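Long-range contact in ABC transporter, substrate-binding protein (Clostridium perfringens, PDB 4EDP), which probably captures a solute outside the membrane and delivers it to an ABC transporter for import into the cell: residues 115-127 with 299-311. Residues are numbered along the deposited sequence; the frame is centred on the assembly and turned at random. Where two conformers were deposited one is given.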
ATOM      1  N   PRO A 115      -7.612  -4.801 -21.517  1.00 18.21           N
ATOM      2  CA  PRO A 115      -8.817  -5.572 -21.202  1.00 19.35           C
ATOM      3  C   PRO A 115      -8.771  -6.311 -19.875  1.00 18.72           C
ATOM      4  O   PRO A 115      -9.819  -6.479 -19.242  1.00 18.67           O
ATOM      5  CB  PRO A 115      -8.938  -6.540 -22.383  1.00 20.89           C
ATOM      6  CG  PRO A 115      -7.548  -6.620 -22.940  1.00 20.79           C
ATOM      7  CD  PRO A 115      -6.985  -5.258 -22.767  1.00 19.37           C
ATOM      8  N   ASN A 116      -7.572  -6.677 -19.412  1.00 17.61           N
ATOM      9  CA  ASN A 116      -7.442  -7.390 -18.136  1.00 17.92           C
ATOM     10  C   ASN A 116      -7.860  -6.569 -16.933  1.00 16.07           C
ATOM     11  O   ASN A 116      -8.112  -7.120 -15.871  1.00 15.99           O
ATOM     12  CB  ASN A 116      -6.037  -7.985 -17.958  1.00 17.33           C
ATOM     13  CG  ASN A 116      -5.824  -9.210 -18.847  1.00 21.77           C
ATOM     14  OD1 ASN A 116      -6.799  -9.908 -19.171  1.00 22.94           O
ATOM     15  ND2 ASN A 116      -4.565  -9.493 -19.232  1.00 18.29           N
ATOM     16  N   ALA A 117      -7.927  -5.250 -17.096  1.00 16.05           N
ATOM     17  CA  ALA A 117      -8.422  -4.383 -16.029  1.00 14.96           C
ATOM     18  C   ALA A 117      -9.865  -4.758 -15.648  1.00 14.51           C
ATOM     19  O   ALA A 117     -10.313  -4.446 -14.526  1.00 14.28           O
ATOM     20  CB  ALA A 117      -8.331  -2.908 -16.429  1.00 15.42           C
ATOM     21  N   SER A 118     -10.587  -5.432 -16.545  1.00 15.66           N
ATOM     22  CA  SER A 118     -11.964  -5.863 -16.254  1.00 15.71           C
ATOM     23  C   SER A 118     -11.992  -6.901 -15.138  1.00 16.89           C
ATOM     24  O   SER A 118     -13.027  -7.093 -14.487  1.00 17.56           O
ATOM     25  CB  SER A 118     -12.666  -6.437 -17.493  1.00 17.99           C
ATOM     26  OG  SER A 118     -12.156  -7.724 -17.867  1.00 17.13           O
ATOM     27  N   GLU A 119     -10.859  -7.552 -14.903  1.00 15.29           N
ATOM     28  CA  GLU A 119     -10.780  -8.600 -13.889  1.00 16.58           C
ATOM     29  C   GLU A 119     -10.348  -8.104 -12.502  1.00 16.25           C
ATOM     30  O   GLU A 119     -10.289  -8.880 -11.557  1.00 17.27           O
ATOM     31  CB  GLU A 119      -9.863  -9.726 -14.404  1.00 16.39           C
ATOM     32  CG  GLU A 119     -10.427 -10.398 -15.646  1.00 22.29           C
ATOM     33  CD  GLU A 119      -9.516 -11.445 -16.280  1.00 28.30           C
ATOM     34  OE1 GLU A 119      -8.454 -11.810 -15.730  1.00 27.00           O
ATOM     35  OE2 GLU A 119      -9.881 -11.902 -17.373  1.00 32.90           O
ATOM     36  N   MET A 120     -10.091  -6.809 -12.368  1.00 15.24           N
ATOM     37  CA  MET A 120      -9.678  -6.235 -11.097  1.00 14.39           C
ATOM     38  C   MET A 120     -10.824  -6.288 -10.095  1.00 14.53           C
ATOM     39  O   MET A 120     -11.998  -6.217 -10.484  1.00 13.17           O
ATOM     40  CB  MET A 120      -9.200  -4.789 -11.302  1.00 14.66           C
ATOM     41  CG  MET A 120      -7.841  -4.722 -12.054  1.00 17.31           C
ATOM     42  SD  MET A 120      -7.329  -3.090 -12.643  1.00 19.23           S
ATOM     43  CE  MET A 120      -6.930  -2.266 -11.086  1.00 15.64           C
ATOM     44  N   ASN A 121     -10.499  -6.441  -8.815  1.00 13.29           N
ATOM     45  CA  ASN A 121     -11.542  -6.468  -7.795  1.00 13.75           C
ATOM     46  C   ASN A 121     -12.104  -5.044  -7.684  1.00 14.63           C
ATOM     47  O   ASN A 121     -11.462  -4.099  -8.126  1.00 11.73           O
ATOM     48  CB  ASN A 121     -11.035  -7.058  -6.474  1.00 15.45           C
ATOM     49  CG  ASN A 121      -9.946  -6.241  -5.829  1.00 14.44           C
ATOM     50  OD1 ASN A 121     -10.116  -5.048  -5.562  1.00 15.65           O
ATOM     51  ND2 ASN A 121      -8.844  -6.909  -5.474  1.00 15.48           N
ATOM     52  N   GLU A 122     -13.302  -4.906  -7.120  1.00 15.51           N
ATOM     53  CA  GLU A 122     -13.967  -3.612  -7.042  1.00 17.93           C
ATOM     54  C   GLU A 122     -13.150  -2.525  -6.347  1.00 16.41           C
ATOM     55  O   GLU A 122     -13.189  -1.371  -6.767  1.00 17.57           O
ATOM     56  CB  GLU A 122     -15.309  -3.748  -6.338  1.00 20.59           C
ATOM     57  CG  GLU A 122     -16.090  -2.446  -6.338  1.00 28.19           C
ATOM     58  CD  GLU A 122     -17.331  -2.492  -5.494  1.00 36.57           C
ATOM     59  OE1 GLU A 122     -17.830  -3.601  -5.243  1.00 40.51           O
ATOM     60  OE2 GLU A 122     -17.812  -1.401  -5.091  1.00 43.33           O
ATOM     61  N   LYS A 123     -12.423  -2.865  -5.284  1.00 14.92           N
ATOM     62  CA  LYS A 123     -11.601  -1.857  -4.610  1.00 14.58           C
ATOM     63  C   LYS A 123     -10.451  -1.346  -5.497  1.00 13.81           C
ATOM     64  O   LYS A 123     -10.207  -0.131  -5.576  1.00 12.57           O
ATOM     65  CB  LYS A 123     -11.047  -2.376  -3.284  1.00 14.63           C
ATOM     66  CG  LYS A 123     -12.089  -2.858  -2.328  1.00 18.24           C
ATOM     67  CD  LYS A 123     -13.086  -1.815  -1.958  1.00 21.26           C
ATOM     68  CE  LYS A 123     -14.160  -2.434  -1.085  1.00 26.08           C
ATOM     69  NZ  LYS A 123     -15.216  -1.464  -0.779  1.00 29.41           N
ATOM     70  N   ALA A 124      -9.744  -2.271  -6.138  1.00 13.14           N
ATOM     71  CA  ALA A 124      -8.630  -1.922  -7.026  1.00 13.08           C
ATOM     72  C   ALA A 124      -9.147  -1.105  -8.224  1.00 12.36           C
ATOM     73  O   ALA A 124      -8.421  -0.268  -8.768  1.00 13.18           O
ATOM     74  CB  ALA A 124      -7.864  -3.219  -7.480  1.00 12.63           C
ATOM     75  N   LYS A 125     -10.387  -1.335  -8.641  0.60 12.72           N
ATOM     76  CA  LYS A 125     -10.945  -0.575  -9.764  0.60 13.33           C
ATOM     77  C   LYS A 125     -11.059   0.921  -9.472  0.60 13.33           C
ATOM     78  O   LYS A 125     -11.221   1.724 -10.382  0.60 13.31           O
ATOM     79  CB  LYS A 125     -12.247  -1.190 -10.273  0.60 13.70           C
ATOM     80  CG  LYS A 125     -11.994  -2.401 -11.152  0.60 14.66           C
ATOM     81  CD  LYS A 125     -13.284  -3.098 -11.561  0.60 14.22           C
ATOM     82  CE  LYS A 125     -13.015  -4.192 -12.582  0.60 12.97           C
ATOM     83  NZ  LYS A 125     -14.232  -4.990 -12.931  0.60 15.07           N
ATOM     84  N   SER A 126     -10.949   1.314  -8.205  1.00 13.85           N
ATOM     85  CA  SER A 126     -10.910   2.744  -7.897  1.00 13.67           C
ATOM     86  C   SER A 126      -9.736   3.428  -8.657  1.00 13.65           C
ATOM     87  O   SER A 126      -9.832   4.597  -9.037  1.00 14.46           O
ATOM     88  CB  SER A 126     -10.778   2.957  -6.388  1.00 15.34           C
ATOM     89  OG  SER A 126      -9.553   2.434  -5.903  1.00 15.87           O
ATOM     90  N   THR A 127      -8.622   2.722  -8.880  1.00 12.78           N
ATOM     91  CA  THR A 127      -7.510   3.312  -9.613  1.00 11.74           C
ATOM     92  C   THR A 127      -7.840   3.432 -11.104  1.00 13.10           C
ATOM     93  O   THR A 127      -7.357   4.327 -11.764  1.00 14.95           O
ATOM     94  CB  THR A 127      -6.187   2.528  -9.395  1.00 12.96           C
ATOM     95  OG1 THR A 127      -6.319   1.201  -9.888  1.00 12.58           O
ATOM     96  CG2 THR A 127      -5.865   2.474  -7.904  1.00 13.62           C
ATOM     97  N   LEU A 299       6.657 -13.543  -5.346  1.00 24.75           N
ATOM     98  CA  LEU A 299       7.032 -12.257  -4.767  1.00 24.88           C
ATOM     99  C   LEU A 299       6.137 -11.771  -3.629  1.00 23.18           C
ATOM    100  O   LEU A 299       6.279 -10.639  -3.171  1.00 22.57           O
ATOM    101  CB  LEU A 299       7.032 -11.192  -5.879  1.00 24.49           C
ATOM    102  CG  LEU A 299       7.981 -11.401  -7.058  1.00 28.99           C
ATOM    103  CD1 LEU A 299       7.707 -10.380  -8.165  1.00 29.95           C
ATOM    104  CD2 LEU A 299       9.427 -11.326  -6.568  1.00 32.18           C
ATOM    105  N   ASN A 300       5.233 -12.619  -3.161  1.00 23.12           N
ATOM    106  CA  ASN A 300       4.300 -12.252  -2.092  1.00 22.55           C
ATOM    107  C   ASN A 300       3.514 -10.980  -2.390  1.00 20.02           C
ATOM    108  O   ASN A 300       3.284 -10.168  -1.501  1.00 20.74           O
ATOM    109  CB  ASN A 300       4.996 -12.164  -0.730  1.00 23.86           C
ATOM    110  CG  ASN A 300       5.560 -13.505  -0.298  1.00 29.74           C
ATOM    111  OD1 ASN A 300       5.083 -14.560  -0.739  1.00 34.68           O
ATOM    112  ND2 ASN A 300       6.576 -13.478   0.550  1.00 32.76           N
ATOM    113  N   GLU A 301       3.113 -10.819  -3.650  1.00 18.13           N
ATOM    114  CA  GLU A 301       2.288  -9.670  -4.053  1.00 16.85           C
ATOM    115  C   GLU A 301       0.831 -10.085  -4.007  1.00 15.68           C
ATOM    116  O   GLU A 301       0.425 -11.021  -4.700  1.00 15.66           O
ATOM    117  CB  GLU A 301       2.648  -9.171  -5.450  1.00 16.84           C
ATOM    118  CG  GLU A 301       4.016  -8.514  -5.525  1.00 19.30           C
ATOM    119  CD  GLU A 301       4.382  -8.024  -6.919  1.00 24.90           C
ATOM    120  OE1 GLU A 301       3.607  -8.230  -7.879  1.00 22.40           O
ATOM    121  OE2 GLU A 301       5.473  -7.437  -7.049  1.00 30.90           O
ATOM    122  N   SER A 302       0.051  -9.413  -3.170  1.00 14.09           N
ATOM    123  CA  SER A 302      -1.369  -9.692  -3.080  1.00 14.10           C
ATOM    124  C   SER A 302      -1.994  -9.315  -4.434  1.00 14.56           C
ATOM    125  O   SER A 302      -1.717  -8.242  -4.986  1.00 15.84           O
ATOM    126  CB  SER A 302      -2.046  -8.893  -1.971  1.00 13.98           C
ATOM    127  OG  SER A 302      -1.591  -9.275  -0.672  1.00 15.45           O
ATOM    128  N   PRO A 303      -2.851 -10.180  -4.957  1.00 15.34           N
ATOM    129  CA  PRO A 303      -3.418  -9.919  -6.272  1.00 15.40           C
ATOM    130  C   PRO A 303      -4.557  -8.929  -6.312  1.00 14.30           C
ATOM    131  O   PRO A 303      -5.300  -8.768  -5.333  1.00 15.08           O
ATOM    132  CB  PRO A 303      -3.929 -11.286  -6.690  1.00 16.06           C
ATOM    133  CG  PRO A 303      -4.289 -11.958  -5.388  1.00 17.60           C
ATOM    134  CD  PRO A 303      -3.236 -11.505  -4.437  1.00 15.06           C
ATOM    135  N   VAL A 304      -4.662  -8.230  -7.438  1.00 14.85           N
ATOM    136  CA  VAL A 304      -5.811  -7.351  -7.680  1.00 13.69           C
ATOM    137  C   VAL A 304      -6.772  -8.048  -8.656  1.00 15.04           C
ATOM    138  O   VAL A 304      -7.917  -7.619  -8.810  1.00 15.30           O
ATOM    139  CB  VAL A 304      -5.428  -5.960  -8.245  1.00 14.06           C
ATOM    140  CG1 VAL A 304      -4.569  -5.174  -7.229  1.00 13.24           C
ATOM    141  CG2 VAL A 304      -4.709  -6.078  -9.607  1.00 11.55           C
ATOM    142  N   ASN A 305      -6.315  -9.122  -9.313  1.00 15.81           N
ATOM    143  CA  ASN A 305      -7.145  -9.849 -10.252  1.00 17.17           C
ATOM    144  C   ASN A 305      -8.011 -10.833  -9.470  1.00 18.76           C
ATOM    145  O   ASN A 305      -7.488 -11.748  -8.843  1.00 18.22           O
ATOM    146  CB  ASN A 305      -6.270 -10.556 -11.318  1.00 17.96           C
ATOM    147  CG  ASN A 305      -7.083 -11.263 -12.386  1.00 18.35           C
ATOM    148  OD1 ASN A 305      -8.064 -11.962 -12.090  1.00 20.50           O
ATOM    149  ND2 ASN A 305      -6.632 -11.150 -13.648  1.00 17.59           N
ATOM    150  N   LYS A 306      -9.332 -10.630  -9.504  1.00 18.53           N
ATOM    151  CA  LYS A 306     -10.264 -11.471  -8.748  1.00 20.38           C
ATOM    152  C   LYS A 306     -10.413 -12.902  -9.263  1.00 20.77           C
ATOM    153  O   LYS A 306     -11.071 -13.730  -8.615  1.00 22.78           O
ATOM    154  CB  LYS A 306     -11.650 -10.793  -8.664  1.00 20.71           C
ATOM    155  CG  LYS A 306     -12.385 -10.673  -9.961  1.00 24.98           C
ATOM    156  CD  LYS A 306     -13.634  -9.800  -9.797  1.00 29.41           C
ATOM    157  CE  LYS A 306     -14.318  -9.596 -11.128  1.00 33.94           C
ATOM    158  NZ  LYS A 306     -15.594  -8.831 -10.988  1.00 35.15           N
ATOM    159  N   GLU A 307      -9.817 -13.214 -10.405  1.00 20.99           N
ATOM    160  CA  GLU A 307      -9.938 -14.556 -10.965  1.00 24.35           C
ATOM    161  C   GLU A 307      -8.819 -15.515 -10.590  1.00 25.07           C
ATOM    162  O   GLU A 307      -8.861 -16.686 -10.976  1.00 26.40           O
ATOM    163  CB  GLU A 307      -9.966 -14.466 -12.489  1.00 25.30           C
ATOM    164  CG  GLU A 307     -11.022 -13.516 -13.034  1.00 30.29           C
ATOM    165  CD  GLU A 307     -12.435 -13.949 -12.699  1.00 38.77           C
ATOM    166  OE1 GLU A 307     -12.616 -15.114 -12.283  1.00 43.89           O
ATOM    167  OE2 GLU A 307     -13.368 -13.125 -12.863  1.00 44.10           O
ATOM    168  N   VAL A 308      -7.837 -15.029  -9.836  0.50 31.01           N
ATOM    169  CA  VAL A 308      -6.666 -15.823  -9.429  0.50 31.65           C
ATOM    170  C   VAL A 308      -6.968 -16.999  -8.486  0.50 33.43           C
ATOM    171  O   VAL A 308      -7.698 -16.839  -7.513  0.50 33.62           O
ATOM    172  CB  VAL A 308      -5.624 -14.892  -8.766  0.50 30.64           C
ATOM    173  CG1 VAL A 308      -4.543 -15.685  -8.055  0.50 30.51           C
ATOM    174  CG2 VAL A 308      -5.026 -13.952  -9.806  0.50 27.84           C
ATOM    175  N   LYS A 309      -6.356 -18.157  -8.751  1.00 35.11           N
ATOM    176  CA  LYS A 309      -6.567 -19.353  -7.942  1.00 37.05           C
ATOM    177  C   LYS A 309      -5.322 -19.519  -7.061  1.00 36.52           C
ATOM    178  O   LYS A 309      -4.237 -19.758  -7.598  1.00 37.50           O
ATOM    179  CB  LYS A 309      -6.715 -20.574  -8.850  1.00 39.46           C
ATOM    180  CG  LYS A 309      -6.758 -21.911  -8.113  1.00 42.62           C
ATOM    181  CD  LYS A 309      -6.645 -23.074  -9.082  1.00 47.35           C
ATOM    182  CE  LYS A 309      -6.583 -24.397  -8.329  1.00 50.07           C
ATOM    183  NZ  LYS A 309      -6.322 -25.541  -9.250  1.00 54.22           N
ATOM    184  N   LEU A 310      -5.466 -19.360  -5.744  1.00 35.67           N
ATOM    185  CA  LEU A 310      -4.342 -19.508  -4.792  1.00 36.13           C
ATOM    186  C   LEU A 310      -4.705 -20.369  -3.568  1.00 37.40           C
ATOM    187  O   LEU A 310      -5.802 -20.246  -3.021  1.00 38.47           O
ATOM    188  CB  LEU A 310      -3.872 -18.141  -4.291  1.00 34.21           C
ATOM    189  CG  LEU A 310      -3.293 -17.156  -5.312  1.00 32.86           C
ATOM    190  CD1 LEU A 310      -3.090 -15.767  -4.679  1.00 29.99           C
ATOM    191  CD2 LEU A 310      -1.994 -17.673  -5.905  1.00 32.73           C
ATOM    192  N   SER A 311      -3.770 -21.207  -3.113  1.00 38.45           N
ATOM    193  CA  SER A 311      -4.005 -22.076  -1.949  1.00 38.54           C
ATOM    194  C   SER A 311      -3.872 -21.320  -0.630  1.00 37.88           C
ATOM    195  O   SER A 311      -3.440 -20.165  -0.599  1.00 36.03           O
ATOM    196  CB  SER A 311      -3.002 -23.225  -1.943  1.00 40.48           C
ATOM    197  OG  SER A 311      -1.702 -22.727  -1.700  1.00 38.64           O
TER
HETATM  198  O   HOH W   1      -8.450  -9.424  -6.048  1.00 29.20           O
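Glu119 lies alongside Asn305, which its CB and OE1 touch, while its CG turns to Glu307. Glu119 CB lies 3.6 Å from Asn305 ND2, and Glu119 CG packs against CG of Glu307. Next, Glu119 CD lies near both Asn305 ND2 (3.9 Å) and Glu307 CG (4.1 Å). At the tip, Glu119 OE1 receives Asn305 ND2 at 2.8 Å on its anti lone pair, with the N-H...O angle at 152°. The two side chains point the same way, yet carboxylate and amide planes stand 70° apart. Asn305 CG is anti to its own backbone N (chi1 -176°), a torsion that lays the amide beside Glu119. Both ends of that amide are engaged: Asn305 OD1 accepts from Glu307 N at 2.7 Å in an Asx turn, while ND2 also bonds Leu287 O, which fixes its rotation.

Two backbone bonds flank Met120 and Asn305, Lys306 N to Glu119 O (2.9 Å) and Asn121 N to Val304 O (2.8 Å), and make their single beta bridge. Val304 CB sits 3.7 Å from Ala124 CB, and a water joins Asn121 ND2 to Pro303 O.

The bridge thus ties the 3-10 segment 115-119 and the residues after it, ahead of helix 125-130, to the loop leaving helix 289-299, whose Gln292 binds Val304 N and Asn305 N, while Ala124 also packs on Phe264 of strand 262-269.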